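Local structure of RahU protein (Pseudomonas aeruginosa PAO1, 6ZC2) at residues W6-V11 with Y33-K38; L27-F32 with A68-Q73; W90-K95 with T123-V128. The protein is a bacterial aegerolysin that interacts with membrane ceramide phosphorylethanolamine and may bind glycolipids. One frame throughout, in Å; residues are numbered along the deposited sequence. Where two conformers were deposited one is given.

Contact 1 of 3, residues W6-V11 with Y33-K38; sequences WIAVKV and YRYTNK. With EDO (1,2-ethanediol), chain K; EDO (1,2-ethanediol), chain C.
The indole of Trp6 carries the end of Lys38 over one of its faces: NZ of Lys38 stands 3.8 Å from the centroid of the Trp6 five-membered ring, 31° off the normal, as a cation-pi contact, and Lys38 CE adds a CH-pi contact to the same ring. The two side chains cross at about a right angle, the lysine reaching in fully extended beyond CG, and its ammonium is also hydrogen-bonded to the carbonyl of Tyr3. Further along the indole, Trp6 CZ3 lies 3.8 Å from Tyr35 CE1. Both faces of the Tyr35 ring are covered: Ala8 CB, offset toward the rim, lies 3.6 Å from the centroid on one, and Thr36 CG2 sits over the centre of the other. The cis peptide before Thr36 belongs to a type VI beta turn closed by Asn37 N to Arg34 O (2.9 Å) and is consistent with that methyl lying on the ring. An ethanediol wedges between these aromatics; its O2 bonds Tyr33 OH at 2.9 Å while its C2 covers the Lys38 side of the indole, 3.8 Å from Trp6 CE3. No backbone bond joins the two segments, because strand 58-63 runs between strands 6-13 and 29-34 in the six-stranded sheet. Side chains therefore meet across that strand, where Ala8 and Tyr35 also touch Trp59, and Tyr35 OH reaches Glu127 on strand 126-134.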
loop_
_atom_site.group_PDB
_atom_site.type_symbol
_atom_site.label_atom_id
_atom_site.label_comp_id
_atom_site.label_asym_id
_atom_site.label_seq_id
_atom_site.Cartn_x
_atom_site.Cartn_y
_atom_site.Cartn_z
ATOM N N TRP A 6 -4.168 11.340 0.152
ATOM C CA TRP A 6 -3.769 10.259 -0.741
ATOM C C TRP A 6 -2.476 9.611 -0.260
ATOM O O TRP A 6 -1.661 10.231 0.437
ATOM C CB TRP A 6 -3.626 10.736 -2.198
ATOM C CG TRP A 6 -2.495 11.723 -2.430
ATOM C CD1 TRP A 6 -2.535 13.077 -2.226
ATOM C CD2 TRP A 6 -1.169 11.434 -2.913
ATOM N NE1 TRP A 6 -1.326 13.645 -2.543
ATOM C CE2 TRP A 6 -0.469 12.661 -2.961
ATOM C CE3 TRP A 6 -0.508 10.264 -3.302
ATOM C CZ2 TRP A 6 0.855 12.750 -3.393
ATOM C CZ3 TRP A 6 0.814 10.355 -3.725
ATOM C CH2 TRP A 6 1.479 11.593 -3.772
ATOM N N ILE A 7 -2.308 8.344 -0.663
ATOM C CA ILE A 7 -1.090 7.562 -0.483
ATOM C C ILE A 7 -0.816 6.841 -1.798
ATOM O O ILE A 7 -1.741 6.468 -2.524
ATOM C CB ILE A 7 -1.238 6.546 0.685
ATOM C CG1 ILE A 7 0.092 5.828 0.983
ATOM C CG2 ILE A 7 -2.352 5.532 0.387
ATOM C CD1 ILE A 7 0.043 4.894 2.181
ATOM N N ALA A 8 0.462 6.642 -2.112
ATOM C CA ALA A 8 0.853 5.795 -3.233
ATOM C C ALA A 8 2.008 4.928 -2.759
ATOM O O ALA A 8 3.044 5.453 -2.339
ATOM C CB ALA A 8 1.240 6.630 -4.461
ATOM N N VAL A 9 1.823 3.607 -2.811
ATOM C CA VAL A 9 2.788 2.644 -2.287
ATOM C C VAL A 9 3.529 2.002 -3.453
ATOM O O VAL A 9 2.919 1.314 -4.282
ATOM C CB VAL A 9 2.102 1.578 -1.419
ATOM C CG1 VAL A 9 3.145 0.684 -0.773
ATOM C CG2 VAL A 9 1.191 2.234 -0.376
ATOM N N LYS A 10 4.847 2.211 -3.511
ATOM C CA LYS A 10 5.698 1.596 -4.531
ATOM C C LYS A 10 6.120 0.221 -4.019
ATOM O O LYS A 10 6.863 0.124 -3.037
ATOM C CB LYS A 10 6.920 2.472 -4.798
ATOM C CG LYS A 10 7.839 1.926 -5.880
ATOM C CD LYS A 10 9.060 2.818 -6.090
ATOM C CE LYS A 10 10.057 2.168 -7.038
ATOM N NZ LYS A 10 11.075 3.148 -7.534
ATOM N N VAL A 11 5.641 -0.840 -4.665
ATOM C CA VAL A 11 5.929 -2.213 -4.252
ATOM C C VAL A 11 7.198 -2.674 -4.967
ATOM O O VAL A 11 7.204 -2.850 -6.192
ATOM C CB VAL A 11 4.746 -3.146 -4.544
ATOM C CG1 VAL A 11 5.068 -4.569 -4.117
ATOM C CG2 VAL A 11 3.491 -2.634 -3.842
ATOM N N TYR A 33 -6.925 4.047 -7.159
ATOM C CA TYR A 33 -6.837 4.694 -8.460
ATOM C C TYR A 33 -5.550 4.296 -9.171
ATOM O O TYR A 33 -4.578 3.866 -8.551
ATOM C CB TYR A 33 -6.969 6.212 -8.356
ATOM C CG TYR A 33 -5.839 6.967 -7.690
ATOM C CD1 TYR A 33 -5.806 7.143 -6.311
ATOM C CD2 TYR A 33 -4.841 7.570 -8.448
ATOM C CE1 TYR A 33 -4.797 7.891 -5.705
ATOM C CE2 TYR A 33 -3.833 8.327 -7.854
ATOM C CZ TYR A 33 -3.818 8.484 -6.483
ATOM O OH TYR A 33 -2.836 9.240 -5.876
ATOM N N ARG A 34 -5.552 4.467 -10.494
ATOM C CA ARG A 34 -4.395 4.141 -11.326
ATOM C C ARG A 34 -3.415 5.306 -11.251
ATOM O O ARG A 34 -3.603 6.331 -11.914
ATOM C CB ARG A 34 -4.838 3.866 -12.760
ATOM C CG ARG A 34 -3.765 3.238 -13.629
ATOM C CD ARG A 34 -4.156 3.217 -15.108
ATOM N NE ARG A 34 -5.431 2.541 -15.342
ATOM C CZ ARG A 34 -5.567 1.226 -15.498
ATOM N NH1 ARG A 34 -4.504 0.436 -15.443
ATOM N NH2 ARG A 34 -6.766 0.701 -15.707
ATOM N N TYR A 35 -2.374 5.156 -10.427
ATOM C CA TYR A 35 -1.422 6.241 -10.189
ATOM C C TYR A 35 -0.897 6.740 -11.535
ATOM O O TYR A 35 -0.498 5.932 -12.375
ATOM C CB TYR A 35 -0.273 5.682 -9.332
ATOM C CG TYR A 35 0.560 6.724 -8.605
ATOM C CD1 TYR A 35 -0.042 7.701 -7.817
ATOM C CD2 TYR A 35 1.953 6.707 -8.680
ATOM C CE1 TYR A 35 0.709 8.657 -7.152
ATOM C CE2 TYR A 35 2.719 7.662 -8.010
ATOM C CZ TYR A 35 2.085 8.635 -7.245
ATOM O OH TYR A 35 2.809 9.600 -6.574
ATOM N N THR A 36 -0.925 8.058 -11.783
ATOM C CA THR A 36 -1.148 9.151 -10.843
ATOM C C THR A 36 -2.516 9.846 -10.990
ATOM O O THR A 36 -2.709 10.936 -10.453
ATOM C CB THR A 36 -0.072 10.251 -11.073
ATOM O OG1 THR A 36 -0.101 10.660 -12.448
ATOM C CG2 THR A 36 1.331 9.741 -10.741
ATOM N N ASN A 37 -3.462 9.222 -11.703
ATOM C CA ASN A 37 -4.734 9.857 -12.074
ATOM C C ASN A 37 -5.848 9.469 -11.099
ATOM O O ASN A 37 -6.429 8.382 -11.202
ATOM C CB ASN A 37 -5.107 9.478 -13.503
ATOM C CG ASN A 37 -6.373 10.160 -13.966
ATOM O OD1 ASN A 37 -6.940 10.992 -13.256
ATOM N ND2 ASN A 37 -6.821 9.819 -15.166
ATOM N N LYS A 38 -6.183 10.387 -10.184
ATOM C CA LYS A 38 -7.192 10.112 -9.162
ATOM C C LYS A 38 -8.594 9.894 -9.731
ATOM O O LYS A 38 -9.439 9.311 -9.038
ATOM C CB LYS A 38 -7.188 11.219 -8.103
ATOM C CG LYS A 38 -5.882 11.285 -7.319
ATOM C CD LYS A 38 -5.804 12.478 -6.376
ATOM C CE LYS A 38 -4.393 12.610 -5.801
ATOM N NZ LYS A 38 -4.212 13.868 -5.027
HETATM C C1 EDO K . -0.242 12.934 -7.375
HETATM O O1 EDO K . 0.257 12.647 -8.688
HETATM C C2 EDO K . -1.006 11.743 -6.804
HETATM O O2 EDO K . -1.873 11.154 -7.783
HETATM C C1 EDO C . -3.432 -0.246 -8.980
HETATM O O1 EDO C . -3.493 0.574 -10.155
HETATM C C2 EDO C . -4.138 0.477 -7.845
HETATM O O2 EDO C . -3.439 1.680 -7.521
#

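Contact 2 of 3, residues L27-F32 with A68-Q73; sequences LQWGKF and ASSGTQ. With EDO (1,2-ethanediol), chain D.
A classic beta bulge joins these segments at a corner of the beta sandwich, where the chain leaves strand 19-27 of the five-stranded sheet and enters strand 29-34 of the six-stranded one. Gln28 and Trp29 both face Gln73, whose carbonyl O accepts two N-H groups: Gln28 N at 2.8 Å, bent to 139° at the hydrogen, and Trp29 N at 3.2 Å, much straighter and on a lone pair in the carbonyl plane. Gln73 N returns a bond to Trp29 O at 3.1 Å, completing an antiparallel hydrogen-bonded pair. Just beyond, Gly30 takes a positive phi of 99°, in a backbone conformation that would jam a CB against the carbonyl O of Trp29, and its CA passes 4.5 Å from Thr72 CA. Thr72 OG1 is hydrogen-bonded to Ser62 and Trp90, so the residue before Gln73 links to strands 58-63 and 83-92, one in each sheet. The Trp29 indole has an ethanediol over one face, and Ser70 CB approaches Trp29 CE3 obliquely at 3.7 Å. With its chain extended from the backbone (chi1 180°), Gln73 lays its amide nearly coplanar with that indole, and OE1 of Gln73 meets the ring edge 3.5 Å from Trp29 CD1.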
loop_
_atom_site.group_PDB
_atom_site.type_symbol
_atom_site.label_atom_id
_atom_site.label_comp_id
_atom_site.label_asym_id
_atom_site.label_seq_id
_atom_site.Cartn_x
_atom_site.Cartn_y
_atom_site.Cartn_z
ATOM N N LEU A 27 -10.750 -1.384 1.729
ATOM C CA LEU A 27 -10.815 0.034 2.050
ATOM C C LEU A 27 -11.912 0.261 3.072
ATOM O O LEU A 27 -13.049 -0.174 2.873
ATOM C CB LEU A 27 -11.144 0.874 0.819
ATOM C CG LEU A 27 -10.061 0.919 -0.251
ATOM C CD1 LEU A 27 -10.626 1.527 -1.512
ATOM C CD2 LEU A 27 -8.832 1.693 0.237
ATOM N N GLN A 28 -11.570 0.946 4.161
ATOM C CA GLN A 28 -12.588 1.483 5.049
ATOM C C GLN A 28 -13.092 2.834 4.557
ATOM O O GLN A 28 -14.270 3.153 4.743
ATOM C CB GLN A 28 -12.020 1.624 6.462
ATOM C CG GLN A 28 -11.712 0.305 7.166
ATOM C CD GLN A 28 -10.457 -0.383 6.642
ATOM O OE1 GLN A 28 -9.373 0.204 6.622
ATOM N NE2 GLN A 28 -10.597 -1.640 6.236
ATOM N N TRP A 29 -12.218 3.622 3.929
ATOM C CA TRP A 29 -12.547 4.931 3.383
ATOM C C TRP A 29 -11.728 5.150 2.121
ATOM O O TRP A 29 -10.562 4.751 2.067
ATOM C CB TRP A 29 -12.194 6.037 4.385
ATOM C CG TRP A 29 -13.016 5.983 5.627
ATOM C CD1 TRP A 29 -12.684 5.399 6.820
ATOM C CD2 TRP A 29 -14.329 6.520 5.796
ATOM N NE1 TRP A 29 -13.710 5.550 7.721
ATOM C CE2 TRP A 29 -14.732 6.235 7.117
ATOM C CE3 TRP A 29 -15.201 7.221 4.959
ATOM C CZ2 TRP A 29 -15.972 6.627 7.619
ATOM C CZ3 TRP A 29 -16.430 7.609 5.460
ATOM C CH2 TRP A 29 -16.804 7.310 6.775
ATOM N N GLY A 30 -12.329 5.792 1.123
ATOM C CA GLY A 30 -11.609 6.186 -0.076
ATOM C C GLY A 30 -11.807 5.233 -1.240
ATOM O O GLY A 30 -12.721 4.406 -1.267
ATOM N N LYS A 31 -10.926 5.373 -2.233
ATOM C CA LYS A 31 -10.941 4.544 -3.429
ATOM C C LYS A 31 -9.506 4.231 -3.840
ATOM O O LYS A 31 -8.566 4.928 -3.445
ATOM C CB LYS A 31 -11.677 5.235 -4.578
ATOM C CG LYS A 31 -10.972 6.409 -5.152
ATOM C CD LYS A 31 -11.900 7.060 -6.144
ATOM C CE LYS A 31 -11.189 8.139 -6.893
ATOM N NZ LYS A 31 -12.039 8.789 -7.941
ATOM N N PHE A 32 -9.342 3.188 -4.653
ATOM C CA PHE A 32 -8.070 2.933 -5.318
ATOM C C PHE A 32 -8.098 3.617 -6.684
ATOM O O PHE A 32 -9.157 3.753 -7.306
ATOM C CB PHE A 32 -7.843 1.428 -5.510
ATOM C CG PHE A 32 -7.507 0.681 -4.244
ATOM C CD1 PHE A 32 -6.303 0.897 -3.585
ATOM C CD2 PHE A 32 -8.387 -0.269 -3.730
ATOM C CE1 PHE A 32 -5.989 0.186 -2.429
ATOM C CE2 PHE A 32 -8.074 -0.985 -2.575
ATOM C CZ PHE A 32 -6.876 -0.757 -1.925
ATOM N N ALA A 68 -15.178 14.761 -0.618
ATOM C CA ALA A 68 -15.687 14.189 0.619
ATOM C C ALA A 68 -14.862 14.668 1.810
ATOM O O ALA A 68 -13.650 14.874 1.709
ATOM C CB ALA A 68 -15.655 12.662 0.550
ATOM N N SER A 69 -15.539 14.859 2.945
ATOM C CA SER A 69 -14.860 15.227 4.183
ATOM C C SER A 69 -14.341 13.980 4.890
ATOM O O SER A 69 -14.553 13.803 6.094
ATOM C CB SER A 69 -15.794 16.021 5.099
ATOM O OG SER A 69 -17.086 15.437 5.145
ATOM N N SER A 70 -13.673 13.109 4.137
ATOM C CA SER A 70 -13.065 11.888 4.639
ATOM C C SER A 70 -11.864 11.588 3.754
ATOM O O SER A 70 -11.793 12.038 2.607
ATOM C CB SER A 70 -14.058 10.720 4.628
ATOM O OG SER A 70 -14.615 10.534 3.337
ATOM N N GLY A 71 -10.917 10.834 4.297
ATOM C CA GLY A 71 -9.658 10.542 3.626
ATOM C C GLY A 71 -9.607 9.132 3.073
ATOM O O GLY A 71 -10.585 8.627 2.507
ATOM N N THR A 72 -8.448 8.490 3.224
ATOM C CA THR A 72 -8.262 7.121 2.770
ATOM C C THR A 72 -7.700 6.273 3.903
ATOM O O THR A 72 -6.800 6.705 4.630
ATOM C CB THR A 72 -7.367 7.020 1.511
ATOM O OG1 THR A 72 -7.069 5.641 1.282
ATOM C CG2 THR A 72 -6.051 7.798 1.661
ATOM N N GLN A 73 -8.240 5.061 4.043
ATOM C CA GLN A 73 -7.803 4.101 5.052
ATOM C C GLN A 73 -8.080 2.705 4.514
ATOM O O GLN A 73 -9.203 2.429 4.079
ATOM C CB GLN A 73 -8.566 4.316 6.363
ATOM C CG GLN A 73 -8.165 3.349 7.460
ATOM C CD GLN A 73 -8.903 3.601 8.753
ATOM O OE1 GLN A 73 -10.024 4.107 8.747
ATOM N NE2 GLN A 73 -8.273 3.266 9.873
HETATM C C1 EDO D . -11.131 8.623 7.023
HETATM O O1 EDO D . -10.916 10.027 6.893
HETATM C C2 EDO D . -9.790 7.948 7.295
HETATM O O2 EDO D . -9.350 8.232 8.630
#

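Contact 3 of 3, residues W90-K95 with T123-V128; sequences WDDPWK and TDIGEV. With TRS (2-amino-2-hydroxymethyl-propane-1,3-diol), chain B; EDO (1,2-ethanediol), chain E; EDO (1,2-ethanediol), chain D.
Asp92 takes the backbone of the facing segment on its carboxylate: Ile125 N donates to Asp92 OD2 at 3.1 Å, with 150° at the hydrogen, coming from above the carboxylate plane. The other oxygen is in a less usual position, Asp92 OD1 lying 2.8 Å from Thr123 O, two acceptors without a bond between them. The bound Tris, probably from the crystallisation liquor, may ease this crowding of oxygens, for its amine N is 3.3 Å from Asp92 OD1, bonds Pro93 O at 2.9 Å and makes a weak bond to Thr123 O. Asp92 reaches across because its CG stands opposite the backbone N about the first torsion (chi1 -176°), which turns the carboxylate to the 123-125 backbone. Beside this polar grip runs an apolar one. The CD1 tip of Ile125 rests 3.8 Å from Asp92 CB and 4.1 Å from Trp90 CB, and the same side chain is backed by Ile7 and Trp102. In the next shell, the backbone of Asp92 pairs with Thr72 and that of Ile125 bonds Asn119, fixing both partners, while Asn100, Ala98 and Gly122 supply further hydrogen bonds to Tris. The end of strand 83-92 thus meets the loop 123-125 that leads into strand 126-134 of the other sheet, at one edge of the aegerolysin beta sandwich and beside a loop-lined polar pocket.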
loop_
_atom_site.group_PDB
_atom_site.type_symbol
_atom_site.label_atom_id
_atom_site.label_comp_id
_atom_site.label_asym_id
_atom_site.label_seq_id
_atom_site.Cartn_x
_atom_site.Cartn_y
_atom_site.Cartn_z
ATOM N N TRP A 90 -2.740 1.562 6.104
ATOM C CA TRP A 90 -2.532 3.006 6.213
ATOM C C TRP A 90 -3.812 3.698 6.672
ATOM O O TRP A 90 -4.923 3.172 6.527
ATOM C CB TRP A 90 -2.075 3.638 4.879
ATOM C CG TRP A 90 -3.159 3.587 3.832
ATOM C CD1 TRP A 90 -4.106 4.546 3.569
ATOM C CD2 TRP A 90 -3.449 2.489 2.955
ATOM N NE1 TRP A 90 -4.955 4.111 2.579
ATOM C CE2 TRP A 90 -4.576 2.853 2.188
ATOM C CE3 TRP A 90 -2.863 1.232 2.745
ATOM C CZ2 TRP A 90 -5.122 2.013 1.221
ATOM C CZ3 TRP A 90 -3.412 0.399 1.791
ATOM C CH2 TRP A 90 -4.532 0.790 1.045
ATOM N N ASP A 91 -3.636 4.918 7.189
ATOM C CA ASP A 91 -4.746 5.775 7.598
ATOM C C ASP A 91 -4.335 7.225 7.379
ATOM O O ASP A 91 -3.370 7.693 7.993
ATOM C CB ASP A 91 -5.099 5.532 9.067
ATOM C CG ASP A 91 -6.216 6.430 9.547
ATOM O OD1 ASP A 91 -7.142 6.705 8.754
ATOM O OD2 ASP A 91 -6.172 6.856 10.721
ATOM N N ASP A 92 -5.066 7.924 6.506
ATOM C CA ASP A 92 -4.806 9.319 6.139
ATOM C C ASP A 92 -6.115 10.073 6.347
ATOM O O ASP A 92 -6.926 10.192 5.417
ATOM C CB ASP A 92 -4.348 9.390 4.678
ATOM C CG ASP A 92 -3.970 10.795 4.222
ATOM O OD1 ASP A 92 -4.167 11.769 4.985
ATOM O OD2 ASP A 92 -3.474 10.911 3.078
ATOM N N PRO A 93 -6.358 10.595 7.552
ATOM C CA PRO A 93 -7.646 11.246 7.834
ATOM C C PRO A 93 -7.772 12.617 7.183
ATOM O O PRO A 93 -6.791 13.281 6.839
ATOM C CB PRO A 93 -7.662 11.375 9.365
ATOM C CG PRO A 93 -6.577 10.463 9.858
ATOM C CD PRO A 93 -5.545 10.449 8.773
ATOM N N TRP A 94 -9.029 13.044 7.038
ATOM C CA TRP A 94 -9.329 14.363 6.489
ATOM C C TRP A 94 -9.277 15.451 7.557
ATOM O O TRP A 94 -8.778 16.552 7.299
ATOM C CB TRP A 94 -10.712 14.352 5.832
ATOM C CG TRP A 94 -11.202 15.710 5.410
ATOM C CD1 TRP A 94 -10.944 16.345 4.227
ATOM C CD2 TRP A 94 -12.042 16.596 6.164
ATOM N NE1 TRP A 94 -11.566 17.570 4.202
ATOM C CE2 TRP A 94 -12.246 17.749 5.377
ATOM C CE3 TRP A 94 -12.638 16.530 7.429
ATOM C CZ2 TRP A 94 -13.020 18.824 5.812
ATOM C CZ3 TRP A 94 -13.409 17.600 7.859
ATOM C CH2 TRP A 94 -13.591 18.730 7.052
ATOM N N LYS A 95 -9.796 15.166 8.748
ATOM C CA LYS A 95 -9.878 16.174 9.795
ATOM C C LYS A 95 -8.486 16.593 10.256
ATOM O O LYS A 95 -7.536 15.807 10.238
ATOM C CB LYS A 95 -10.686 15.643 10.983
ATOM C CG LYS A 95 -9.885 14.808 11.975
ATOM C CD LYS A 95 -10.789 14.090 12.969
ATOM C CE LYS A 95 -11.627 15.073 13.772
ATOM N NZ LYS A 95 -11.496 14.858 15.243
ATOM N N THR A 123 -1.266 16.838 4.809
ATOM C CA THR A 123 -2.606 16.529 4.326
ATOM C C THR A 123 -2.639 15.123 3.730
ATOM O O THR A 123 -3.548 14.331 4.014
ATOM C CB THR A 123 -3.023 17.572 3.288
ATOM O OG1 THR A 123 -3.041 18.872 3.896
ATOM C CG2 THR A 123 -4.401 17.255 2.746
ATOM N N ASP A 124 -1.625 14.788 2.937
ATOM C CA ASP A 124 -1.468 13.481 2.324
ATOM C C ASP A 124 -0.282 12.749 2.943
ATOM O O ASP A 124 0.695 13.370 3.378
ATOM C CB ASP A 124 -1.179 13.647 0.829
ATOM C CG ASP A 124 0.055 14.494 0.566
ATOM O OD1 ASP A 124 -0.020 15.725 0.771
ATOM O OD2 ASP A 124 1.103 13.933 0.177
ATOM N N ILE A 125 -0.370 11.415 2.967
ATOM C CA ILE A 125 0.808 10.596 3.235
ATOM C C ILE A 125 1.802 10.716 2.089
ATOM O O ILE A 125 3.015 10.828 2.306
ATOM C CB ILE A 125 0.411 9.129 3.493
ATOM C CG1 ILE A 125 -0.342 8.993 4.821
ATOM C CG2 ILE A 125 1.648 8.236 3.474
ATOM C CD1 ILE A 125 -1.000 7.632 5.026
ATOM N N GLY A 126 1.306 10.677 0.851
ATOM C CA GLY A 126 2.177 10.762 -0.308
ATOM C C GLY A 126 2.799 9.417 -0.661
ATOM O O GLY A 126 2.239 8.353 -0.393
ATOM N N GLU A 127 3.981 9.478 -1.279
ATOM C CA GLU A 127 4.659 8.283 -1.776
ATOM C C GLU A 127 5.410 7.571 -0.656
ATOM O O GLU A 127 6.221 8.180 0.051
ATOM C CB GLU A 127 5.644 8.653 -2.891
ATOM C CG GLU A 127 4.975 9.176 -4.153
ATOM C CD GLU A 127 5.922 9.368 -5.331
ATOM O OE1 GLU A 127 7.156 9.400 -5.129
ATOM O OE2 GLU A 127 5.426 9.498 -6.472
ATOM N N VAL A 128 5.154 6.272 -0.517
ATOM C CA VAL A 128 5.854 5.393 0.415
ATOM C C VAL A 128 6.405 4.228 -0.394
ATOM O O VAL A 128 5.679 3.637 -1.198
ATOM C CB VAL A 128 4.897 4.859 1.501
ATOM C CG1 VAL A 128 5.597 3.825 2.388
ATOM C CG2 VAL A 128 4.332 5.996 2.332
HETATM C C TRS B . -4.278 15.055 8.448
HETATM C C1 TRS B . -5.271 16.103 7.956
HETATM C C2 TRS B . -4.836 14.312 9.656
HETATM C C3 TRS B . -2.961 15.730 8.813
HETATM N N TRS B . -4.048 14.088 7.365
HETATM O O1 TRS B . -4.780 16.706 6.779
HETATM O O2 TRS B . -5.182 15.242 10.665
HETATM O O3 TRS B . -2.014 14.758 9.201
HETATM C C1 EDO E . 5.964 11.399 0.715
HETATM O O1 EDO E . 7.159 10.611 0.590
HETATM C C2 EDO E . 5.933 12.492 -0.354
HETATM O O2 EDO E . 5.358 12.004 -1.576
HETATM C C1 EDO D . -11.131 8.623 7.023
HETATM O O1 EDO D . -10.916 10.027 6.893
HETATM C C2 EDO D . -9.790 7.948 7.295
HETATM O O2 EDO D . -9.350 8.232 8.630
#

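How the contacts relate
The three contacts lie close together, their centres 10 to 13 Å apart, and follow the two sheets of one sandwich. Contacts 1 and 2 share strand 29-34, and Lys31 NZ reaches Lys38 O at 2.9 Å in a weak bond. Contact 1 meets contact 3 through neighbouring strands 6-13 and 126-134, where Lys10 N lies 2.8 Å from Val128 O, a probable hydrogen bond. Contacts 2 and 3 are nearest by centre, joined in the other sheet, where Gln73 CG packs 3.4 Å from Trp90 O. One ethanediol also spans this pair, hydrogen-bonded to Gly71 N and Asp91 OD1. Of the three, contact 3 borders the Tris pocket directly.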